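PDB 5C2I: Alr1585 protein from Nostoc sp., which probably uses hydrogen peroxide to oxidise dyes and similar substrates at a bound haem, as a DyP-type peroxidase. Local coordinates for residues S130-P135 with V255-E260; E268-L273 with N282-L287; V298-I303 with T309-F314. The protein carries 1 engineered substitution. One frame throughout, in Å; residues are numbered along the deposited sequence.

Contact 1: residues S130-P135 with V255-E260; sequences SSLGDP and VYRKLE
Asp134 and Arg257 have their CA atoms 10.9 Å apart, the closest such pair of the two segments. The helix ending at Leu132 stops in a Schellman motif, with Gly133 at positive phi, whereas 255-260 is extended strand. The long arginine therefore does most of the bridging. Its chain bends at chi3 (67°) and presents the guanidinium end-on to the carboxylate. Arg257 NH2 gives a nearly straight bond to Asp134 OD1 at 2.7 Å, and Arg257 NH1 one to Asp134 OD2 at 2.8 Å, each using the syn lone pair of its oxygen. The two planes are only 8° apart, so this two-pronged salt bridge fixes the rotation of both groups. Leu132 comes in obliquely, its CD1 3.8 Å from Arg257 NH1. An asparagine in place of Asp134 would probably leave the buried guanidinium without its countercharge, close to the haem. Gln423 gives a second bond to Asp134 OD1 and also reaches Leu132 O. The bridge ties a helix end of the alpha+beta barrel domain to a C-terminal strand that also carries Leu259 of the haem pocket. Phe397 of helix 397-405 and Met450 of strand 448-458 pack on Arg257, while strand 383-390 pairs with its backbone through Phe386.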
loop_
_atom_site.group_PDB
_atom_site.type_symbol
_atom_site.label_atom_id
_atom_site.label_comp_id
_atom_site.label_asym_id
_atom_site.label_seq_id
_atom_site.Cartn_x
_atom_site.Cartn_y
_atom_site.Cartn_z
ATOM N N SER A 130 -20.474 -41.925 -9.274
ATOM C CA SER A 130 -21.218 -42.560 -8.212
ATOM C C SER A 130 -20.380 -42.770 -6.942
ATOM O O SER A 130 -20.815 -42.421 -5.852
ATOM C CB SER A 130 -21.763 -43.908 -8.698
ATOM O OG SER A 130 -22.472 -44.523 -7.659
ATOM N N SER A 131 -19.169 -43.300 -7.095
ATOM C CA SER A 131 -18.256 -43.509 -5.964
ATOM C C SER A 131 -17.873 -42.208 -5.221
ATOM O O SER A 131 -17.794 -42.187 -3.990
ATOM C CB SER A 131 -17.019 -44.290 -6.422
ATOM O OG SER A 131 -16.180 -43.440 -7.194
ATOM N N LEU A 132 -17.688 -41.101 -5.947
ATOM C CA LEU A 132 -17.374 -39.822 -5.330
ATOM C C LEU A 132 -18.591 -39.093 -4.741
ATOM O O LEU A 132 -18.431 -38.118 -3.982
ATOM C CB LEU A 132 -16.690 -38.919 -6.335
ATOM C CG LEU A 132 -15.359 -39.473 -6.884
ATOM C CD1 LEU A 132 -14.845 -38.556 -7.964
ATOM C CD2 LEU A 132 -14.329 -39.557 -5.751
ATOM N N GLY A 133 -19.791 -39.520 -5.101
ATOM C CA GLY A 133 -21.032 -38.780 -4.729
ATOM C C GLY A 133 -21.225 -37.521 -5.547
ATOM O O GLY A 133 -21.974 -36.596 -5.146
ATOM N N ASP A 134 -20.555 -37.494 -6.700
ATOM C CA ASP A 134 -20.499 -36.304 -7.541
ATOM C C ASP A 134 -21.815 -36.075 -8.262
ATOM O O ASP A 134 -22.615 -37.011 -8.467
ATOM C CB ASP A 134 -19.369 -36.435 -8.583
ATOM C CG ASP A 134 -18.043 -35.866 -8.120
ATOM O OD1 ASP A 134 -17.959 -35.178 -7.068
ATOM O OD2 ASP A 134 -17.068 -36.081 -8.851
ATOM N N PRO A 135 -22.059 -34.818 -8.670
ATOM C CA PRO A 135 -23.294 -34.512 -9.338
ATOM C C PRO A 135 -23.278 -34.971 -10.791
ATOM O O PRO A 135 -22.247 -35.368 -11.316
ATOM C CB PRO A 135 -23.358 -32.987 -9.271
ATOM C CG PRO A 135 -21.946 -32.564 -9.298
ATOM C CD PRO A 135 -21.212 -33.623 -8.516
ATOM N N VAL A 255 -5.308 -34.846 -10.070
ATOM C CA VAL A 255 -6.759 -34.694 -9.956
ATOM C C VAL A 255 -7.016 -33.189 -10.051
ATOM O O VAL A 255 -6.416 -32.420 -9.294
ATOM C CB VAL A 255 -7.246 -35.197 -8.587
ATOM C CG1 VAL A 255 -8.708 -34.771 -8.326
ATOM C CG2 VAL A 255 -7.101 -36.696 -8.470
ATOM N N TYR A 256 -7.874 -32.773 -10.971
ATOM C CA TYR A 256 -8.287 -31.365 -11.134
ATOM C C TYR A 256 -9.796 -31.299 -10.971
ATOM O O TYR A 256 -10.508 -32.017 -11.674
ATOM C CB TYR A 256 -7.875 -30.842 -12.525
ATOM C CG TYR A 256 -8.024 -29.352 -12.711
ATOM C CD1 TYR A 256 -9.297 -28.713 -12.657
ATOM C CD2 TYR A 256 -6.940 -28.570 -12.927
ATOM C CE1 TYR A 256 -9.410 -27.348 -12.790
ATOM C CE2 TYR A 256 -7.053 -27.199 -13.112
ATOM C CZ TYR A 256 -8.274 -26.589 -13.019
ATOM O OH TYR A 256 -8.366 -25.242 -13.195
ATOM N N ARG A 257 -10.269 -30.465 -10.035
ATOM C CA ARG A 257 -11.694 -30.284 -9.764
ATOM C C ARG A 257 -11.977 -28.837 -9.499
ATOM O O ARG A 257 -11.295 -28.219 -8.655
ATOM C CB ARG A 257 -12.134 -31.127 -8.574
ATOM C CG ARG A 257 -12.093 -32.645 -8.859
ATOM C CD ARG A 257 -12.164 -33.501 -7.613
ATOM N NE ARG A 257 -13.429 -33.466 -6.883
ATOM C CZ ARG A 257 -14.544 -34.116 -7.231
ATOM N NH1 ARG A 257 -14.648 -34.809 -8.368
ATOM N NH2 ARG A 257 -15.594 -34.043 -6.437
ATOM N N LYS A 258 -12.960 -28.276 -10.230
ATOM C CA LYS A 258 -13.376 -26.911 -9.988
ATOM C C LYS A 258 -14.483 -26.910 -8.925
ATOM O O LYS A 258 -15.549 -27.491 -9.155
ATOM C CB LYS A 258 -13.840 -26.247 -11.258
ATOM C CG LYS A 258 -14.292 -24.811 -11.050
ATOM C CD LYS A 258 -14.580 -24.091 -12.379
ATOM C CE LYS A 258 -14.866 -22.604 -12.164
ATOM N NZ LYS A 258 -15.052 -21.826 -13.416
ATOM N N LEU A 259 -14.188 -26.345 -7.762
ATOM C CA LEU A 259 -15.094 -26.452 -6.602
ATOM C C LEU A 259 -15.605 -25.057 -6.240
ATOM O O LEU A 259 -14.893 -24.253 -5.648
ATOM C CB LEU A 259 -14.343 -27.116 -5.434
ATOM C CG LEU A 259 -13.771 -28.505 -5.674
ATOM C CD1 LEU A 259 -13.104 -29.067 -4.407
ATOM C CD2 LEU A 259 -14.844 -29.452 -6.174
ATOM N N GLU A 260 -16.861 -24.816 -6.569
ATOM C CA GLU A 260 -17.514 -23.549 -6.291
ATOM C C GLU A 260 -17.906 -23.442 -4.827
ATOM O O GLU A 260 -18.446 -24.399 -4.258
ATOM C CB GLU A 260 -18.762 -23.406 -7.136
ATOM C CG GLU A 260 -19.468 -22.071 -6.987
ATOM C CD GLU A 260 -20.644 -21.962 -7.903
ATOM O OE1 GLU A 260 -21.641 -22.647 -7.604
ATOM O OE2 GLU A 260 -20.559 -21.260 -8.929
#

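Contact 2: residues E268-L273 with N282-L287; sequences EDQRKL and NLAGAL
Gln270 lays its amide end against the backbone of Gly285, and Leu273, one turn further along the same helix, leans on Ala284. Two consecutive helices, 263-277 and 281-289, are packed across each other here over a short link; the two segments run at 108° to each other with their axes 8.6 Å apart at closest approach. Gln270 starts with CG anti to its own N (chi1 178°) and continues extended, which carries its head straight to the second helix. Gln270 NE2 stops 3.3 Å from Gly285 CA, and it spends a hydrogen on Glu281 O, at the start of the second helix; Gly285 N, also a donor, is merely its neighbour. The absence of a side chain at Gly285 matters here, since a beta carbon would fall only 2.6 Å from Gln270 NE2. Beside the amide, the Ala284 methyl faces two partners of the first helix. Leu273 touches it with one branch only, CD2 lying 4.2 Å from Ala284 CB, and the leucine is also packed against Trp430, Tyr442 and Ile288. The backbone shares in the fit as well: the Ala284 CB methyl rests 3.7 Å from Gln270 O.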
loop_
_atom_site.group_PDB
_atom_site.type_symbol
_atom_site.label_atom_id
_atom_site.label_comp_id
_atom_site.label_asym_id
_atom_site.label_seq_id
_atom_site.Cartn_x
_atom_site.Cartn_y
_atom_site.Cartn_z
ATOM N N GLU A 268 -23.459 -17.725 6.843
ATOM C CA GLU A 268 -24.764 -17.742 7.533
ATOM C C GLU A 268 -24.948 -19.036 8.340
ATOM O O GLU A 268 -25.414 -19.007 9.490
ATOM C CB GLU A 268 -25.946 -17.599 6.558
ATOM C CG GLU A 268 -26.033 -16.234 5.912
ATOM C CD GLU A 268 -27.070 -16.138 4.775
ATOM O OE1 GLU A 268 -27.713 -17.174 4.427
ATOM O OE2 GLU A 268 -27.224 -15.022 4.211
ATOM N N ASP A 269 -24.548 -20.165 7.746
ATOM C CA ASP A 269 -24.722 -21.493 8.384
ATOM C C ASP A 269 -23.777 -21.586 9.602
ATOM O O ASP A 269 -24.182 -22.030 10.676
ATOM C CB ASP A 269 -24.458 -22.561 7.333
ATOM C CG ASP A 269 -25.176 -23.892 7.597
ATOM O OD1 ASP A 269 -25.954 -23.974 8.566
ATOM O OD2 ASP A 269 -24.874 -24.837 6.835
ATOM N N GLN A 270 -22.542 -21.100 9.441
ATOM C CA GLN A 270 -21.581 -21.016 10.520
ATOM C C GLN A 270 -22.116 -20.165 11.691
ATOM O O GLN A 270 -22.022 -20.564 12.840
ATOM C CB GLN A 270 -20.238 -20.461 10.006
ATOM C CG GLN A 270 -19.176 -20.287 11.087
ATOM C CD GLN A 270 -17.873 -19.750 10.539
ATOM O OE1 GLN A 270 -17.683 -19.702 9.305
ATOM N NE2 GLN A 270 -16.994 -19.247 11.446
ATOM N N ARG A 271 -22.711 -19.015 11.392
ATOM C CA ARG A 271 -23.319 -18.169 12.440
ATOM C C ARG A 271 -24.485 -18.864 13.123
ATOM O O ARG A 271 -24.661 -18.757 14.340
ATOM C CB ARG A 271 -23.775 -16.798 11.889
ATOM C CG ARG A 271 -22.609 -15.830 11.666
ATOM C CD ARG A 271 -23.107 -14.392 11.474
ATOM N NE ARG A 271 -23.764 -14.253 10.181
ATOM C CZ ARG A 271 -23.128 -14.080 9.013
ATOM N NH1 ARG A 271 -21.812 -13.957 8.984
ATOM N NH2 ARG A 271 -23.828 -14.000 7.886
ATOM N N LYS A 272 -25.301 -19.545 12.338
ATOM C CA LYS A 272 -26.424 -20.251 12.912
ATOM C C LYS A 272 -25.967 -21.391 13.841
ATOM O O LYS A 272 -26.530 -21.603 14.918
ATOM C CB LYS A 272 -27.366 -20.754 11.841
ATOM C CG LYS A 272 -28.555 -21.425 12.525
ATOM C CD LYS A 272 -29.845 -21.426 11.769
ATOM C CE LYS A 272 -30.925 -22.123 12.575
ATOM N NZ LYS A 272 -32.136 -22.432 11.771
ATOM N N LEU A 273 -24.969 -22.135 13.395
ATOM C CA LEU A 273 -24.365 -23.193 14.196
ATOM C C LEU A 273 -23.853 -22.630 15.505
ATOM O O LEU A 273 -24.156 -23.168 16.583
ATOM C CB LEU A 273 -23.222 -23.852 13.399
ATOM C CG LEU A 273 -22.365 -24.880 14.133
ATOM C CD1 LEU A 273 -23.198 -26.080 14.588
ATOM C CD2 LEU A 273 -21.201 -25.301 13.258
ATOM N N ASN A 282 -16.115 -17.748 15.657
ATOM C CA ASN A 282 -14.805 -18.269 15.264
ATOM C C ASN A 282 -14.571 -19.747 15.672
ATOM O O ASN A 282 -14.027 -20.533 14.881
ATOM C CB ASN A 282 -13.676 -17.309 15.654
ATOM C CG ASN A 282 -13.507 -17.138 17.137
ATOM O OD1 ASN A 282 -14.022 -17.879 17.960
ATOM N ND2 ASN A 282 -12.755 -16.120 17.488
ATOM N N LEU A 283 -15.077 -20.145 16.845
ATOM C CA LEU A 283 -14.980 -21.544 17.271
ATOM C C LEU A 283 -15.885 -22.449 16.425
ATOM O O LEU A 283 -15.481 -23.558 16.034
ATOM C CB LEU A 283 -15.289 -21.690 18.776
ATOM C CG LEU A 283 -15.271 -23.100 19.342
ATOM C CD1 LEU A 283 -13.914 -23.781 19.169
ATOM C CD2 LEU A 283 -15.684 -23.060 20.804
ATOM N N ALA A 284 -17.085 -21.980 16.078
ATOM C CA ALA A 284 -17.940 -22.752 15.148
ATOM C C ALA A 284 -17.188 -23.065 13.837
ATOM O O ALA A 284 -17.229 -24.187 13.326
ATOM C CB ALA A 284 -19.240 -22.012 14.873
ATOM N N GLY A 285 -16.558 -22.047 13.258
ATOM C CA GLY A 285 -15.696 -22.233 12.088
ATOM C C GLY A 285 -14.620 -23.290 12.294
ATOM O O GLY A 285 -14.451 -24.174 11.449
ATOM N N ALA A 286 -13.935 -23.235 13.443
ATOM C CA ALA A 286 -12.912 -24.189 13.761
ATOM C C ALA A 286 -13.440 -25.621 13.930
ATOM O O ALA A 286 -12.743 -26.592 13.591
ATOM C CB ALA A 286 -12.168 -23.769 15.011
ATOM N N LEU A 287 -14.665 -25.762 14.388
ATOM C CA LEU A 287 -15.286 -27.092 14.479
ATOM C C LEU A 287 -15.658 -27.683 13.116
ATOM O O LEU A 287 -15.726 -28.906 12.936
ATOM C CB LEU A 287 -16.541 -27.031 15.370
ATOM C CG LEU A 287 -16.313 -26.637 16.822
ATOM C CD1 LEU A 287 -17.612 -26.539 17.600
ATOM C CD2 LEU A 287 -15.354 -27.600 17.527
#

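Contact 3: residues V298-I303 with T309-F314; sequences VTLSDI and TPTNNF
Phe314 takes two side chains of segment 298-303 at once, Thr299 on its ring and Leu300 on its CB. Its first torsion (chi1 64°) puts CG between the backbone N and the carbonyl carbon, a crowded position that turns the ring toward Thr299. Thr299 CG2 approaches the ring obliquely and stops 3.6 Å from Phe314 CD2. The same threonine holds OG1 anti to its backbone N (chi1 -165°), an orientation that sends the methyl to the phenylalanine while the hydroxyl is bonded to Asp319. Leu300 slants across to Phe314 CB with both methyls, CD1 4.0 Å and CD2 4.1 Å from it. The whole contact lies in the long loop between helices 281-289 and 330-334, which runs beside the bound haem, about 5 Å from the Phe314 side chain. Segment 309-314 is shaped by an ST turn, Asn313 N donating to Thr311 OG1 at 3.2 Å, and by an inverse gamma turn centred on Asn313. With OG1 engaged in this way, Thr311 turns CG2 toward Leu300; the two side chains meet tip to tip, Leu300 CD1 lying 4.1 Å from Thr311 CG2. Arg337 makes a cation-pi contact with the Phe314 ring, and Val220 of the second subunit packs on Thr311.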
loop_
_atom_site.group_PDB
_atom_site.type_symbol
_atom_site.label_atom_id
_atom_site.label_comp_id
_atom_site.label_asym_id
_atom_site.label_seq_id
_atom_site.Cartn_x
_atom_site.Cartn_y
_atom_site.Cartn_z
ATOM N N VAL A 298 -7.945 -26.778 16.262
ATOM C CA VAL A 298 -8.969 -26.782 17.290
ATOM C C VAL A 298 -8.745 -27.948 18.274
ATOM O O VAL A 298 -9.261 -27.905 19.380
ATOM C CB VAL A 298 -10.406 -26.800 16.685
ATOM C CG1 VAL A 298 -10.773 -28.174 16.169
ATOM C CG2 VAL A 298 -11.438 -26.315 17.719
ATOM N N THR A 299 -7.951 -28.955 17.899
ATOM C CA THR A 299 -7.611 -30.010 18.867
ATOM C C THR A 299 -6.773 -29.424 20.009
ATOM O O THR A 299 -6.801 -29.938 21.102
ATOM C CB THR A 299 -6.962 -31.273 18.207
ATOM O OG1 THR A 299 -6.995 -32.355 19.137
ATOM C CG2 THR A 299 -5.542 -31.022 17.771
ATOM N N LEU A 300 -6.057 -28.328 19.726
ATOM C CA LEU A 300 -5.140 -27.749 20.691
ATOM C C LEU A 300 -5.714 -26.579 21.458
ATOM O O LEU A 300 -5.196 -26.249 22.511
ATOM C CB LEU A 300 -3.846 -27.300 20.001
ATOM C CG LEU A 300 -3.026 -28.369 19.263
ATOM C CD1 LEU A 300 -1.764 -27.746 18.692
ATOM C CD2 LEU A 300 -2.669 -29.548 20.174
ATOM N N SER A 301 -6.760 -25.938 20.953
ATOM C CA SER A 301 -7.207 -24.691 21.510
ATOM C C SER A 301 -8.656 -24.445 21.181
ATOM O O SER A 301 -9.094 -24.743 20.078
ATOM C CB SER A 301 -6.384 -23.512 20.928
ATOM O OG SER A 301 -6.797 -22.283 21.494
ATOM N N ASP A 302 -9.356 -23.819 22.117
ATOM C CA ASP A 302 -10.707 -23.313 21.874
ATOM C C ASP A 302 -10.750 -21.836 21.497
ATOM O O ASP A 302 -11.826 -21.248 21.356
ATOM C CB ASP A 302 -11.636 -23.592 23.084
ATOM C CG ASP A 302 -11.326 -22.768 24.317
ATOM O OD1 ASP A 302 -10.239 -22.182 24.478
ATOM O OD2 ASP A 302 -12.225 -22.707 25.163
ATOM N N ILE A 303 -9.577 -21.242 21.300
ATOM C CA ILE A 303 -9.466 -19.857 20.839
ATOM C C ILE A 303 -8.425 -19.751 19.745
ATOM O O ILE A 303 -7.450 -20.548 19.692
ATOM C CB ILE A 303 -9.112 -18.880 21.993
ATOM C CG1 ILE A 303 -7.762 -19.234 22.640
ATOM C CG2 ILE A 303 -10.235 -18.881 23.052
ATOM C CD1 ILE A 303 -7.197 -18.137 23.543
ATOM N N THR A 309 2.375 -17.966 10.876
ATOM C CA THR A 309 2.742 -19.344 10.440
ATOM C C THR A 309 2.120 -20.366 11.419
ATOM O O THR A 309 2.609 -20.560 12.540
ATOM C CB THR A 309 4.271 -19.491 10.371
ATOM O OG1 THR A 309 4.750 -18.566 9.375
ATOM C CG2 THR A 309 4.696 -20.902 9.971
ATOM N N PRO A 310 0.989 -20.953 11.038
ATOM C CA PRO A 310 0.307 -21.860 11.943
ATOM C C PRO A 310 1.086 -23.127 12.217
ATOM O O PRO A 310 1.858 -23.596 11.372
ATOM C CB PRO A 310 -0.969 -22.262 11.192
ATOM C CG PRO A 310 -0.970 -21.476 9.921
ATOM C CD PRO A 310 0.365 -20.880 9.715
ATOM N N THR A 311 0.889 -23.677 13.401
ATOM C CA THR A 311 1.525 -24.938 13.705
ATOM C C THR A 311 0.879 -26.103 12.933
ATOM O O THR A 311 -0.325 -26.092 12.682
ATOM C CB THR A 311 1.512 -25.224 15.226
ATOM O OG1 THR A 311 2.445 -26.275 15.499
ATOM C CG2 THR A 311 0.138 -25.616 15.737
ATOM N N ASN A 312 1.708 -27.093 12.586
ATOM C CA ASN A 312 1.254 -28.396 12.107
ATOM C C ASN A 312 1.661 -29.533 12.992
ATOM O O ASN A 312 1.491 -30.725 12.633
ATOM C CB ASN A 312 1.719 -28.642 10.667
ATOM C CG ASN A 312 0.810 -29.635 9.949
ATOM O OD1 ASN A 312 -0.407 -29.623 10.137
ATOM N ND2 ASN A 312 1.404 -30.509 9.183
ATOM N N ASN A 313 2.186 -29.173 14.173
ATOM C CA ASN A 313 2.784 -30.158 15.002
ATOM C C ASN A 313 1.762 -30.669 15.995
ATOM O O ASN A 313 1.759 -30.286 17.150
ATOM C CB ASN A 313 4.004 -29.636 15.735
ATOM C CG ASN A 313 4.722 -30.734 16.470
ATOM O OD1 ASN A 313 5.004 -31.801 15.885
ATOM N ND2 ASN A 313 5.080 -30.487 17.736
ATOM N N PHE A 314 0.900 -31.563 15.534
ATOM C CA PHE A 314 -0.042 -32.134 16.431
ATOM C C PHE A 314 -0.536 -33.433 15.896
ATOM O O PHE A 314 -0.361 -33.762 14.704
ATOM C CB PHE A 314 -1.228 -31.185 16.654
ATOM C CG PHE A 314 -2.056 -30.918 15.428
ATOM C CD1 PHE A 314 -1.706 -29.935 14.535
ATOM C CD2 PHE A 314 -3.177 -31.692 15.152
ATOM C CE1 PHE A 314 -2.452 -29.716 13.384
ATOM C CE2 PHE A 314 -3.920 -31.474 14.019
ATOM C CZ PHE A 314 -3.560 -30.478 13.111
#

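Contact 1 lies deepest, about 13 Å from the centre of the chain, and is the charged one: a salt bridge joining the alpha+beta barrel domain to the C-terminal part of the peroxidase. Contacts 2 and 3, with centres about 25 and 21 Å out, both lie in that C-terminal part and have no hydrogen bond between their segments; helix faces meet in contact 2, loop side chains in contact 3. These two touch, Val298 CG1 lying 3.6 Å from Ala286 O, on the helix that supplies Gly285 and Ala284. Contact 1 touches neither, although its strand 250-261 leads directly into helix 263-277 of contact 2. Contact 3 alone has a partly exposed residue at its junction, Leu300, and it borders the second subunit.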